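Local coordinates for hydrogenase expression/formation protein HypE (Desulfovibrio vulgaris subsp. vulgaris, PDB 2Z1U) that binds ATP and magnesium and, as a HypE-family protein, probably serves in the maturation of hydrogenases, at residues A[89-94]-A[122-127]; A[165-170]-A[299-304]; A[63-68]-A[194-199]; A[57-62]-A[140-145]. All blocks are in the same frame, centred on the assembly; numbering follows the deposited sequence.

Contact 1: residues A[89-94]-A[122-127]; sequences PRYLSC and GVFIVT. With ATP (adenosine-5'-triphosphate), chain D.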
loop_
_atom_site.group_PDB
_atom_site.type_symbol
_atom_site.label_atom_id
_atom_site.label_comp_id
_atom_site.label_asym_id
_atom_site.label_seq_id
_atom_site.Cartn_x
_atom_site.Cartn_y
_atom_site.Cartn_z
ATOM N N PRO A 89 -12.619 10.263 2.861
ATOM C CA PRO A 89 -11.849 9.406 1.952
ATOM C C PRO A 89 -12.379 9.538 0.532
ATOM O O PRO A 89 -13.591 9.650 0.339
ATOM C CB PRO A 89 -12.106 7.986 2.482
ATOM C CG PRO A 89 -12.653 8.173 3.870
ATOM C CD PRO A 89 -13.373 9.475 3.860
ATOM N N ARG A 90 -11.467 9.554 -0.437
ATOM C CA ARG A 90 -11.825 9.759 -1.822
ATOM C C ARG A 90 -11.325 8.620 -2.691
ATOM O O ARG A 90 -12.070 8.112 -3.554
ATOM C CB ARG A 90 -11.240 11.080 -2.342
ATOM C CG ARG A 90 -11.773 12.334 -1.639
ATOM C CD ARG A 90 -13.235 12.613 -1.984
ATOM N NE ARG A 90 -13.510 12.510 -3.416
ATOM C CZ ARG A 90 -13.195 13.445 -4.314
ATOM N NH1 ARG A 90 -12.567 14.553 -3.935
ATOM N NH2 ARG A 90 -13.493 13.271 -5.603
ATOM N N TYR A 91 -10.061 8.238 -2.479
ATOM C CA TYR A 91 -9.341 7.366 -3.422
ATOM C C TYR A 91 -8.502 6.331 -2.725
ATOM O O TYR A 91 -7.802 6.642 -1.768
ATOM C CB TYR A 91 -8.438 8.189 -4.356
ATOM C CG TYR A 91 -9.188 9.231 -5.169
ATOM C CD1 TYR A 91 -10.190 8.847 -6.065
ATOM C CD2 TYR A 91 -8.904 10.590 -5.034
ATOM C CE1 TYR A 91 -10.886 9.780 -6.821
ATOM C CE2 TYR A 91 -9.592 11.536 -5.787
ATOM C CZ TYR A 91 -10.580 11.124 -6.679
ATOM O OH TYR A 91 -11.273 12.061 -7.419
ATOM N N LEU A 92 -8.584 5.100 -3.207
ATOM C CA LEU A 92 -7.786 3.995 -2.663
ATOM C C LEU A 92 -6.845 3.440 -3.736
ATOM O O LEU A 92 -7.137 3.504 -4.930
ATOM C CB LEU A 92 -8.721 2.862 -2.202
ATOM C CG LEU A 92 -9.631 2.943 -0.942
ATOM C CD1 LEU A 92 -9.353 1.823 0.045
ATOM C CD2 LEU A 92 -9.683 4.281 -0.227
ATOM N N SER A 93 -5.709 2.913 -3.301
ATOM C CA SER A 93 -4.919 2.004 -4.112
ATOM C C SER A 93 -5.050 0.593 -3.524
ATOM O O SER A 93 -5.354 0.437 -2.342
ATOM C CB SER A 93 -3.450 2.418 -4.103
ATOM O OG SER A 93 -2.910 2.329 -2.791
ATOM N N CYS A 94 -4.794 -0.427 -4.342
ATOM C CA CYS A 94 -4.772 -1.811 -3.861
ATOM C C CYS A 94 -3.560 -2.567 -4.391
ATOM O O CYS A 94 -3.260 -2.521 -5.567
ATOM C CB CYS A 94 -6.057 -2.561 -4.217
ATOM S SG CYS A 94 -6.459 -2.534 -5.945
ATOM N N GLY A 122 -18.514 5.462 -1.526
ATOM C CA GLY A 122 -18.361 6.674 -2.339
ATOM C C GLY A 122 -16.904 6.968 -2.671
ATOM O O GLY A 122 -16.495 8.121 -2.775
ATOM N N VAL A 123 -16.146 5.896 -2.861
ATOM C CA VAL A 123 -14.715 5.921 -3.023
ATOM C C VAL A 123 -14.357 5.195 -4.350
ATOM O O VAL A 123 -15.099 4.329 -4.807
ATOM C CB VAL A 123 -14.112 5.282 -1.707
ATOM C CG1 VAL A 123 -13.267 4.052 -1.939
ATOM C CG2 VAL A 123 -13.474 6.330 -0.800
ATOM N N PHE A 124 -13.251 5.563 -4.990
ATOM C CA PHE A 124 -12.774 4.810 -6.135
ATOM C C PHE A 124 -11.422 4.169 -5.878
ATOM O O PHE A 124 -10.564 4.770 -5.254
ATOM C CB PHE A 124 -12.651 5.702 -7.370
ATOM C CG PHE A 124 -13.978 6.121 -7.939
ATOM C CD1 PHE A 124 -14.753 5.216 -8.653
ATOM C CD2 PHE A 124 -14.469 7.406 -7.718
ATOM C CE1 PHE A 124 -15.994 5.586 -9.182
ATOM C CE2 PHE A 124 -15.711 7.793 -8.227
ATOM C CZ PHE A 124 -16.471 6.881 -8.973
ATOM N N ILE A 125 -11.232 2.966 -6.415
ATOM C CA ILE A 125 -9.904 2.349 -6.459
ATOM C C ILE A 125 -9.224 2.849 -7.722
ATOM O O ILE A 125 -9.654 2.529 -8.845
ATOM C CB ILE A 125 -9.977 0.807 -6.377
ATOM C CG1 ILE A 125 -10.496 0.399 -4.983
ATOM C CG2 ILE A 125 -8.605 0.194 -6.602
ATOM C CD1 ILE A 125 -11.278 -0.857 -4.971
ATOM N N VAL A 126 -8.192 3.669 -7.540
ATOM C CA VAL A 126 -7.616 4.440 -8.664
ATOM C C VAL A 126 -6.327 3.891 -9.252
ATOM O O VAL A 126 -5.931 4.288 -10.346
ATOM C CB VAL A 126 -7.388 5.947 -8.299
ATOM C CG1 VAL A 126 -8.732 6.639 -8.030
ATOM C CG2 VAL A 126 -6.398 6.108 -7.093
ATOM N N THR A 127 -5.664 3.000 -8.521
ATOM C CA THR A 127 -4.340 2.515 -8.931
ATOM C C THR A 127 -4.048 1.234 -8.140
ATOM O O THR A 127 -4.602 1.022 -7.069
ATOM C CB THR A 127 -3.225 3.613 -8.737
ATOM O OG1 THR A 127 -2.054 3.303 -9.516
ATOM C CG2 THR A 127 -2.827 3.792 -7.262
HETATM P PG ATP D . 5.717 -3.352 -11.884
HETATM O O1G ATP D . 4.696 -3.724 -10.792
HETATM O O2G ATP D . 6.003 -4.505 -12.796
HETATM O O3G ATP D . 6.966 -2.654 -11.368
HETATM P PB ATP D . 4.209 -0.981 -12.651
HETATM O O1B ATP D . 3.957 -0.939 -11.130
HETATM O O2B ATP D . 4.743 0.254 -13.309
HETATM O O3B ATP D . 5.077 -2.298 -12.926
HETATM P PA ATP D . 1.878 -2.567 -13.058
HETATM O O1A ATP D . 2.239 -3.617 -14.106
HETATM O O2A ATP D . 1.999 -3.086 -11.652
HETATM O O3A ATP D . 2.778 -1.229 -13.344
HETATM O "O5'" ATP D . 0.465 -1.933 -13.323
HETATM C "C5'" ATP D . -0.019 -1.665 -14.647
HETATM C "C4'" ATP D . -1.322 -0.909 -14.494
HETATM O "O4'" ATP D . -2.275 -1.835 -13.935
HETATM C "C3'" ATP D . -1.218 0.254 -13.522
HETATM O "O3'" ATP D . -2.029 1.333 -14.026
HETATM C "C2'" ATP D . -1.832 -0.267 -12.218
HETATM O "O2'" ATP D . -2.478 0.797 -11.518
HETATM C "C1'" ATP D . -2.844 -1.319 -12.714
HETATM N N9 ATP D . -3.020 -2.461 -11.777
HETATM C C8 ATP D . -2.181 -3.487 -11.570
HETATM N N7 ATP D . -2.695 -4.342 -10.655
HETATM C C5 ATP D . -3.865 -3.808 -10.258
HETATM C C6 ATP D . -4.930 -4.185 -9.298
HETATM N N6 ATP D . -4.793 -5.307 -8.559
HETATM N N1 ATP D . -5.983 -3.380 -9.195
HETATM C C2 ATP D . -6.142 -2.247 -9.906
HETATM N N3 ATP D . -5.209 -1.859 -10.808
HETATM C C4 ATP D . -4.087 -2.599 -11.005
HETATM O O HOH W 1 -14.332 9.568 -4.198
#
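Residues 89-94 and 124-127 run as neighbouring parallel strands, Y91 beside F124 and L92 beside I125. They belong to strands 87-99 and 124-133 in the four-stranded sheet of the N-terminal, AIR synthase-like domain. The axes of 89-94 and 124-127 cross at -52°, a strong twist. F124 N donates to R90 O, and L92 N returns a bond of 2.9 Å to F124 O. V126 N then meets L92 O at 2.8 Å. C94 N closes the ladder on T127 O. R90 and Y91 both face I148 of strand 141-151, a classic beta bulge. Helix 104-121 links the two strands, so the whole is a beta-alpha-beta unit. G122 leaves that helix in a Schellman motif, and a water joins its O to R90 O and R90 NE. The guanidinium reaches E150 in a salt bridge. On the Y91 side, V126 CG1 comes within 3.3 Å of Y91 CD1, and the two side chains cross at about a right angle. On the other side of the sheet, V123 CG1 lies 3.9 Å from L92 CG. SG of C94 sits between its backbone N and carbonyl carbon (chi1 55°). There it touches I125 CG2 at 3.5 Å and ATP N1 at 3.4 Å, at the adenine. T127 CG2 rests on S93 CB, while T127 OG1 lies 3.2 Å from ATP O2'.

Contact 2: residues A[165-170]-A[299-304]; sequences GDAILI and AARIGS
I168 and I170 of strand 167-170 pack against I302 of strand 300-306 in the tight part of this antiparallel pair. I170 CG2 and I302 CG2 are only 3.5 Å apart, closer than usual for two methyl groups. I168 CG2 lies 3.8 Å from I302 CG1. I302 holds CG1 between its backbone N and carbonyl carbon (chi1 68°), which leaves CG2 to meet I170. L226 of helix 225-237 covers I170 and I302 on this side. The backbone is firm here too: I170 N reaches A300 O at 2.8 Å, and A300 N answers to I170 O. On the other face, helix 280-291 covers A167 and L169. The looser, solvent side is that of the partly exposed A300, R301, G303 and S304. R301 NH2 passes 3.5 Å from A167 CB, and the guanidinium makes salt bridges with E280 and E284 of helix 280-291. L169 CD2 touches R301 CB at 3.9 Å. Toward S304 the bonding is less regular: I168 N approaches G303 O from well above the carbonyl plane. I168 O accepts from I302 N at 2.8 Å and, weakly, from G303 N. I302 and G303 thus both face I168, a classic beta bulge within the mixed sheet of the C-terminal, AIR synthase-like domain.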
loop_
_atom_site.group_PDB
_atom_site.type_symbol
_atom_site.label_atom_id
_atom_site.label_comp_id
_atom_site.label_asym_id
_atom_site.label_seq_id
_atom_site.Cartn_x
_atom_site.Cartn_y
_atom_site.Cartn_z
ATOM N N GLY A 165 -12.753 15.779 31.154
ATOM C CA GLY A 165 -14.172 16.091 30.994
ATOM C C GLY A 165 -14.818 15.564 29.718
ATOM O O GLY A 165 -16.043 15.603 29.589
ATOM N N ASP A 166 -13.996 15.082 28.781
ATOM C CA ASP A 166 -14.482 14.493 27.523
ATOM C C ASP A 166 -15.307 13.231 27.776
ATOM O O ASP A 166 -14.966 12.425 28.649
ATOM C CB ASP A 166 -13.317 14.135 26.604
ATOM C CG ASP A 166 -12.738 15.337 25.873
ATOM O OD1 ASP A 166 -13.256 16.470 26.007
ATOM O OD2 ASP A 166 -11.751 15.138 25.141
ATOM N N ALA A 167 -16.382 13.060 27.007
ATOM C CA ALA A 167 -17.111 11.804 27.013
ATOM C C ALA A 167 -16.413 10.812 26.080
ATOM O O ALA A 167 -15.773 11.211 25.106
ATOM C CB ALA A 167 -18.550 12.028 26.588
ATOM N N ILE A 168 -16.511 9.524 26.390
ATOM C CA ILE A 168 -15.992 8.475 25.514
ATOM C C ILE A 168 -17.192 7.715 25.029
ATOM O O ILE A 168 -17.954 7.167 25.834
ATOM C CB ILE A 168 -15.021 7.498 26.231
ATOM C CG1 ILE A 168 -13.863 8.247 26.892
ATOM C CG2 ILE A 168 -14.476 6.456 25.234
ATOM C CD1 ILE A 168 -12.980 7.362 27.810
ATOM N N LEU A 169 -17.397 7.765 23.713
ATOM C CA LEU A 169 -18.532 7.123 23.067
ATOM C C LEU A 169 -18.062 5.952 22.209
ATOM O O LEU A 169 -16.977 5.977 21.608
ATOM C CB LEU A 169 -19.301 8.121 22.179
ATOM C CG LEU A 169 -19.746 9.488 22.690
ATOM C CD1 LEU A 169 -20.500 10.213 21.564
ATOM C CD2 LEU A 169 -20.625 9.378 23.953
ATOM N N ILE A 170 -18.891 4.918 22.169
ATOM C CA ILE A 170 -18.664 3.795 21.266
ATOM C C ILE A 170 -19.817 3.730 20.277
ATOM O O ILE A 170 -20.971 4.060 20.626
ATOM C CB ILE A 170 -18.509 2.467 22.066
ATOM C CG1 ILE A 170 -17.776 1.415 21.239
ATOM C CG2 ILE A 170 -19.883 1.966 22.576
ATOM C CD1 ILE A 170 -16.297 1.732 20.945
ATOM N N ALA A 299 -24.781 1.940 19.884
ATOM C CA ALA A 299 -23.964 3.116 20.232
ATOM C C ALA A 299 -24.247 3.523 21.674
ATOM O O ALA A 299 -25.391 3.484 22.108
ATOM C CB ALA A 299 -24.232 4.280 19.287
ATOM N N ALA A 300 -23.196 3.881 22.417
ATOM C CA ALA A 300 -23.338 4.214 23.842
ATOM C C ALA A 300 -22.231 5.106 24.382
ATOM O O ALA A 300 -21.107 5.090 23.897
ATOM C CB ALA A 300 -23.434 2.941 24.687
ATOM N N ARG A 301 -22.574 5.898 25.389
ATOM C CA ARG A 301 -21.573 6.544 26.209
ATOM C C ARG A 301 -20.955 5.426 27.079
ATOM O O ARG A 301 -21.677 4.707 27.776
ATOM C CB ARG A 301 -22.224 7.622 27.072
ATOM C CG ARG A 301 -21.256 8.426 27.928
ATOM C CD ARG A 301 -22.021 9.159 29.002
ATOM N NE ARG A 301 -22.935 10.172 28.470
ATOM C CZ ARG A 301 -22.622 11.455 28.307
ATOM N NH1 ARG A 301 -23.526 12.300 27.820
ATOM N NH2 ARG A 301 -21.405 11.892 28.638
ATOM N N ILE A 302 -19.641 5.231 26.988
ATOM C CA ILE A 302 -19.000 4.171 27.811
ATOM C C ILE A 302 -18.107 4.670 28.947
ATOM O O ILE A 302 -17.639 3.877 29.783
ATOM C CB ILE A 302 -18.201 3.148 26.956
ATOM C CG1 ILE A 302 -16.962 3.807 26.316
ATOM C CG2 ILE A 302 -19.109 2.475 25.931
ATOM C CD1 ILE A 302 -16.006 2.826 25.648
ATOM N N GLY A 303 -17.872 5.975 28.998
ATOM C CA GLY A 303 -16.963 6.509 30.010
ATOM C C GLY A 303 -16.576 7.954 29.777
ATOM O O GLY A 303 -17.264 8.692 29.063
ATOM N N SER A 304 -15.474 8.358 30.398
ATOM C CA SER A 304 -15.015 9.741 30.336
ATOM C C SER A 304 -13.491 9.848 30.440
ATOM O O SER A 304 -12.814 8.910 30.891
ATOM C CB SER A 304 -15.704 10.594 31.412
ATOM O OG SER A 304 -15.331 10.198 32.733
#

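Contact 3: residues A[63-68]-A[194-199]; sequences IFFPGG and VCSDSA
A type II beta turn, F65 to G68, meets an ST turn, S196 to S198, where the N-terminal and C-terminal AIR synthase-like parts of the chain come together. The beta turn joins the short strands 64-65 and 68-69. The ST turn lies in the loop between helices 176-184 and 202-212. One direct hydrogen bond crosses the contact: S196 N donates to P66 O at 2.9 Å, tilted 31° from the carbonyl plane. Beside it, P66 CB packs on C195 CB at 3.6 Å. C195 CB is also 3.4 Å from P66 O, the oxygen that S196 N uses. G67 lies close against the S196 backbone, its CA 3.9 Å from S196 O. F65 turns its ring back over its own turn. With CG between the backbone N and the carbonyl carbon (chi1 38°), the ring has G68 O over the centre of one face. S196 CB approaches the ring at its edge, 3.6 Å from F65 CE1. H177 of helix 176-184 meets the F65 ring with planes nearly perpendicular, and also hydrogen-bonds S196 OG. The same OG accepts from S198 N at 3.2 Å, which closes the ST turn. S198 OG bonds to H76 of helix 70-83, so the loop is held by both parts of the chain. A water bridges G67 O, at 2.7 Å, and S198 O, at 3.0 Å, donating to both.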
loop_
_atom_site.group_PDB
_atom_site.type_symbol
_atom_site.label_atom_id
_atom_site.label_comp_id
_atom_site.label_asym_id
_atom_site.label_seq_id
_atom_site.Cartn_x
_atom_site.Cartn_y
_atom_site.Cartn_z
ATOM N N ILE A 63 -10.419 -16.389 4.467
ATOM C CA ILE A 63 -10.634 -15.284 3.537
ATOM C C ILE A 63 -12.093 -14.870 3.545
ATOM O O ILE A 63 -12.397 -13.680 3.438
ATOM C CB ILE A 63 -10.212 -15.673 2.088
ATOM C CG1 ILE A 63 -8.709 -15.935 2.017
ATOM C CG2 ILE A 63 -10.642 -14.616 1.078
ATOM C CD1 ILE A 63 -8.212 -16.247 0.599
ATOM N N PHE A 64 -12.975 -15.865 3.662
ATOM C CA PHE A 64 -14.426 -15.662 3.720
ATOM C C PHE A 64 -14.968 -16.068 5.092
ATOM O O PHE A 64 -14.569 -17.098 5.649
ATOM C CB PHE A 64 -15.144 -16.441 2.594
ATOM C CG PHE A 64 -14.702 -16.042 1.190
ATOM C CD1 PHE A 64 -15.198 -14.889 0.584
ATOM C CD2 PHE A 64 -13.786 -16.820 0.484
ATOM C CE1 PHE A 64 -14.772 -14.493 -0.694
ATOM C CE2 PHE A 64 -13.358 -16.443 -0.801
ATOM C CZ PHE A 64 -13.853 -15.274 -1.389
ATOM N N PHE A 65 -15.875 -15.250 5.628
ATOM C CA PHE A 65 -16.485 -15.464 6.957
ATOM C C PHE A 65 -17.871 -14.810 6.971
ATOM O O PHE A 65 -18.155 -13.992 6.105
ATOM C CB PHE A 65 -15.588 -14.887 8.073
ATOM C CG PHE A 65 -14.910 -13.584 7.708
ATOM C CD1 PHE A 65 -15.527 -12.363 7.978
ATOM C CD2 PHE A 65 -13.658 -13.578 7.087
ATOM C CE1 PHE A 65 -14.902 -11.156 7.639
ATOM C CE2 PHE A 65 -13.035 -12.379 6.735
ATOM C CZ PHE A 65 -13.661 -11.164 7.014
ATOM N N PRO A 66 -18.764 -15.205 7.907
ATOM C CA PRO A 66 -20.036 -14.490 8.021
ATOM C C PRO A 66 -19.843 -12.977 8.143
ATOM O O PRO A 66 -19.082 -12.520 9.002
ATOM C CB PRO A 66 -20.634 -15.067 9.306
ATOM C CG PRO A 66 -20.123 -16.464 9.326
ATOM C CD PRO A 66 -18.704 -16.343 8.843
ATOM N N GLY A 67 -20.500 -12.219 7.267
ATOM C CA GLY A 67 -20.505 -10.758 7.345
ATOM C C GLY A 67 -19.399 -10.045 6.588
ATOM O O GLY A 67 -19.376 -8.812 6.544
ATOM N N GLY A 68 -18.462 -10.793 6.009
ATOM C CA GLY A 68 -17.450 -10.151 5.194
ATOM C C GLY A 68 -16.451 -11.071 4.540
ATOM O O GLY A 68 -16.643 -12.292 4.481
ATOM N N VAL A 194 -23.797 -13.873 15.315
ATOM C CA VAL A 194 -22.366 -13.615 15.408
ATOM C C VAL A 194 -21.719 -13.574 14.033
ATOM O O VAL A 194 -21.497 -14.611 13.401
ATOM C CB VAL A 194 -21.647 -14.666 16.300
ATOM C CG1 VAL A 194 -20.142 -14.397 16.361
ATOM C CG2 VAL A 194 -22.249 -14.686 17.714
ATOM N N CYS A 195 -21.414 -12.367 13.573
ATOM C CA CYS A 195 -20.697 -12.201 12.313
ATOM C C CYS A 195 -19.813 -10.962 12.347
ATOM O O CYS A 195 -19.932 -10.126 13.250
ATOM C CB CYS A 195 -21.681 -12.115 11.149
ATOM S SG CYS A 195 -22.848 -10.786 11.321
ATOM N N SER A 196 -18.933 -10.849 11.353
ATOM C CA SER A 196 -18.111 -9.664 11.201
ATOM C C SER A 196 -18.980 -8.428 11.051
ATOM O O SER A 196 -20.091 -8.487 10.515
ATOM C CB SER A 196 -17.184 -9.793 10.001
ATOM O OG SER A 196 -16.349 -8.652 9.871
ATOM N N ASP A 197 -18.453 -7.315 11.536
ATOM C CA ASP A 197 -19.130 -6.031 11.475
ATOM C C ASP A 197 -18.502 -5.149 10.394
ATOM O O ASP A 197 -18.789 -3.950 10.319
ATOM C CB ASP A 197 -19.050 -5.337 12.843
ATOM C CG ASP A 197 -17.616 -5.185 13.361
ATOM O OD1 ASP A 197 -16.650 -5.760 12.798
ATOM O OD2 ASP A 197 -17.460 -4.466 14.363
ATOM N N SER A 198 -17.643 -5.748 9.571
ATOM C CA SER A 198 -16.928 -5.025 8.517
ATOM C C SER A 198 -17.879 -4.051 7.829
ATOM O O SER A 198 -18.852 -4.453 7.186
ATOM C CB SER A 198 -16.314 -5.994 7.509
ATOM O OG SER A 198 -15.510 -5.310 6.554
ATOM N N ALA A 199 -17.619 -2.760 8.014
ATOM C CA ALA A 199 -18.484 -1.727 7.458
ATOM C C ALA A 199 -17.732 -0.420 7.409
ATOM O O ALA A 199 -16.880 -0.142 8.246
ATOM C CB ALA A 199 -19.791 -1.566 8.307
HETATM O O HOH W 2 -19.096 -6.587 5.115
#

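Contact 4: residues A[57-62]-A[140-145]; sequences SYTVDP and KMFINT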
loop_
_atom_site.group_PDB
_atom_site.type_symbol
_atom_site.label_atom_id
_atom_site.label_comp_id
_atom_site.label_asym_id
_atom_site.label_seq_id
_atom_site.Cartn_x
_atom_site.Cartn_y
_atom_site.Cartn_z
ATOM N N SER A 57 -2.242 -3.543 5.474
ATOM C CA SER A 57 -2.286 -4.822 4.785
ATOM C C SER A 57 -3.286 -5.708 5.506
ATOM O O SER A 57 -3.461 -5.587 6.710
ATOM C CB SER A 57 -0.933 -5.524 4.760
ATOM O OG SER A 57 0.051 -4.744 4.122
ATOM N N TYR A 58 -3.904 -6.618 4.755
ATOM C CA TYR A 58 -4.975 -7.476 5.254
ATOM C C TYR A 58 -4.556 -8.924 5.056
ATOM O O TYR A 58 -4.136 -9.319 3.969
ATOM C CB TYR A 58 -6.308 -7.119 4.571
ATOM C CG TYR A 58 -6.705 -5.694 4.915
ATOM C CD1 TYR A 58 -6.219 -4.622 4.156
ATOM C CD2 TYR A 58 -7.503 -5.407 6.046
ATOM C CE1 TYR A 58 -6.529 -3.314 4.474
ATOM C CE2 TYR A 58 -7.819 -4.064 6.400
ATOM C CZ TYR A 58 -7.323 -3.023 5.596
ATOM O OH TYR A 58 -7.617 -1.689 5.854
ATOM N N THR A 59 -4.622 -9.694 6.139
ATOM C CA THR A 59 -4.023 -11.031 6.198
ATOM C C THR A 59 -5.020 -12.022 6.812
ATOM O O THR A 59 -4.631 -13.086 7.289
ATOM C CB THR A 59 -2.712 -11.037 7.048
ATOM O OG1 THR A 59 -2.996 -10.516 8.344
ATOM C CG2 THR A 59 -1.616 -10.178 6.409
ATOM N N VAL A 60 -6.302 -11.672 6.783
ATOM C CA VAL A 60 -7.335 -12.441 7.503
ATOM C C VAL A 60 -7.384 -13.906 7.043
ATOM O O VAL A 60 -7.270 -14.223 5.846
ATOM C CB VAL A 60 -8.734 -11.764 7.412
ATOM C CG1 VAL A 60 -9.269 -11.816 5.992
ATOM C CG2 VAL A 60 -9.749 -12.383 8.406
ATOM N N ASP A 61 -7.510 -14.788 8.022
ATOM C CA ASP A 61 -7.657 -16.206 7.783
ATOM C C ASP A 61 -8.807 -16.674 8.653
ATOM O O ASP A 61 -8.722 -16.556 9.879
ATOM C CB ASP A 61 -6.359 -16.932 8.142
ATOM C CG ASP A 61 -6.451 -18.434 7.946
ATOM O OD1 ASP A 61 -5.929 -19.160 8.817
ATOM O OD2 ASP A 61 -7.050 -18.888 6.944
ATOM N N PRO A 62 -9.892 -17.210 8.041
ATOM C CA PRO A 62 -10.108 -17.481 6.616
ATOM C C PRO A 62 -10.441 -16.233 5.788
ATOM O O PRO A 62 -10.719 -15.169 6.346
ATOM C CB PRO A 62 -11.303 -18.440 6.625
ATOM C CG PRO A 62 -12.079 -18.041 7.827
ATOM C CD PRO A 62 -11.060 -17.617 8.853
ATOM N N LYS A 140 -2.276 -18.085 0.136
ATOM C CA LYS A 140 -3.402 -17.706 -0.749
ATOM C C LYS A 140 -3.391 -16.249 -1.216
ATOM O O LYS A 140 -3.331 -15.979 -2.420
ATOM C CB LYS A 140 -4.775 -18.017 -0.125
ATOM C CG LYS A 140 -4.975 -19.422 0.413
ATOM C CD LYS A 140 -6.428 -19.624 0.822
ATOM C CE LYS A 140 -6.547 -20.409 2.114
ATOM N NZ LYS A 140 -5.611 -21.544 2.186
ATOM N N MET A 141 -3.467 -15.309 -0.272
ATOM C CA MET A 141 -3.718 -13.918 -0.648
ATOM C C MET A 141 -3.601 -12.926 0.491
ATOM O O MET A 141 -4.246 -13.091 1.541
ATOM C CB MET A 141 -5.127 -13.826 -1.234
ATOM C CG MET A 141 -5.630 -12.442 -1.555
ATOM S SD MET A 141 -7.334 -12.654 -2.077
ATOM C CE MET A 141 -7.784 -10.975 -2.263
ATOM N N PHE A 142 -2.808 -11.879 0.252
ATOM C CA PHE A 142 -2.791 -10.699 1.101
ATOM C C PHE A 142 -3.152 -9.497 0.243
ATOM O O PHE A 142 -2.904 -9.489 -0.966
ATOM C CB PHE A 142 -1.407 -10.474 1.734
ATOM C CG PHE A 142 -0.862 -11.675 2.476
ATOM C CD1 PHE A 142 0.456 -12.073 2.292
ATOM C CD2 PHE A 142 -1.668 -12.414 3.340
ATOM C CE1 PHE A 142 0.965 -13.175 2.961
ATOM C CE2 PHE A 142 -1.168 -13.521 4.016
ATOM C CZ PHE A 142 0.149 -13.898 3.826
ATOM N N ILE A 143 -3.730 -8.473 0.866
ATOM C CA ILE A 143 -4.051 -7.247 0.144
ATOM C C ILE A 143 -3.573 -6.080 0.985
ATOM O O ILE A 143 -3.841 -6.030 2.197
ATOM C CB ILE A 143 -5.588 -7.089 -0.095
ATOM C CG1 ILE A 143 -6.206 -8.364 -0.673
ATOM C CG2 ILE A 143 -5.889 -5.876 -0.996
ATOM C CD1 ILE A 143 -7.764 -8.312 -0.800
ATOM N N ASN A 144 -2.858 -5.153 0.353
ATOM C CA ASN A 144 -2.641 -3.860 0.956
ATOM C C ASN A 144 -3.550 -2.831 0.296
ATOM O O ASN A 144 -3.734 -2.832 -0.938
ATOM C CB ASN A 144 -1.180 -3.424 0.811
ATOM C CG ASN A 144 -0.934 -2.040 1.406
ATOM O OD1 ASN A 144 -1.241 -1.039 0.772
ATOM N ND2 ASN A 144 -0.381 -1.987 2.623
ATOM N N THR A 145 -4.136 -1.948 1.105
ATOM C CA THR A 145 -4.815 -0.790 0.540
ATOM C C THR A 145 -4.307 0.488 1.187
ATOM O O THR A 145 -3.997 0.503 2.371
ATOM C CB THR A 145 -6.360 -0.861 0.638
ATOM O OG1 THR A 145 -6.770 -1.066 1.985
ATOM C CG2 THR A 145 -6.944 -1.978 -0.278
HETATM O O HOH W 3 -5.081 -13.946 4.064
#
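S57 lies opposite N144, the non-hydrogen-bonded pair of two antiparallel strands, with CA atoms 4.0 Å apart. S57 CA leans on I143 O at 3.3 Å. The backbone of S57 also faces the second subunit: its N bonds to D129 and its O to K131 of that chain. Y58 follows as the hydrogen-bonded pair with I143. Y58 N donates to I143 O in a short, bent bond of 2.6 Å, and I143 N returns to Y58 O at 3.2 Å. CG of Y58 stands anti to its carbonyl carbon (chi1 -63°), which brings the ring alongside I143 O. That oxygen lies at the ring edge, 3.4 Å from Y58 CD1. Further out, T145 OG1 is 3.4 Å from Y58 CE1, and the two side chains cross at about a right angle. T78 of helix 70-83 bonds both Y58 OH and T145 OG1, so one threonine ties the two polar ends together. At T59 the regular pairing gives way. Its CG2 touches F142 CD2 at 3.8 Å, while its OG1 bonds to C343 at the C-terminus. V60 has left the strand, and a water bridges V60 O to M141 O, 2.8 Å from each. Strand 50-58 is the outermost strand of the N-terminal sheet within this chain, beside 141-151. Y58 stands beside D56 of the ATP and magnesium site. D129 and K131 are ATP-site residues too, and their bonds to S57 across the dimer interface are consistent with the intersubunit beta barrel of the PurM-like family.

Overall arrangement
Contacts 1 and 4 belong to one sheet: strands 87-99 and 141-151 are neighbours, and S93 O lies 3.4 Å from T145 CB. Both touch the second subunit. Contact 1 reaches one ATP, whose site is completed by T222 and R223 of the second subunit. Contact 4 stands near another ATP, about 6 Å from the Y58 side chain. Contacts 3 and 4 cross along the chain: 63-68 follows 57-62 directly, and F65 CE2 lies 3.7 Å from V60 CG2. Contact 3 brings in the C-terminal part. Contact 2 lies in that part, its centre 32 Å from those of contacts 1 and 4. Its I170 side chain is about 9 Å from that of D220, a magnesium ligand.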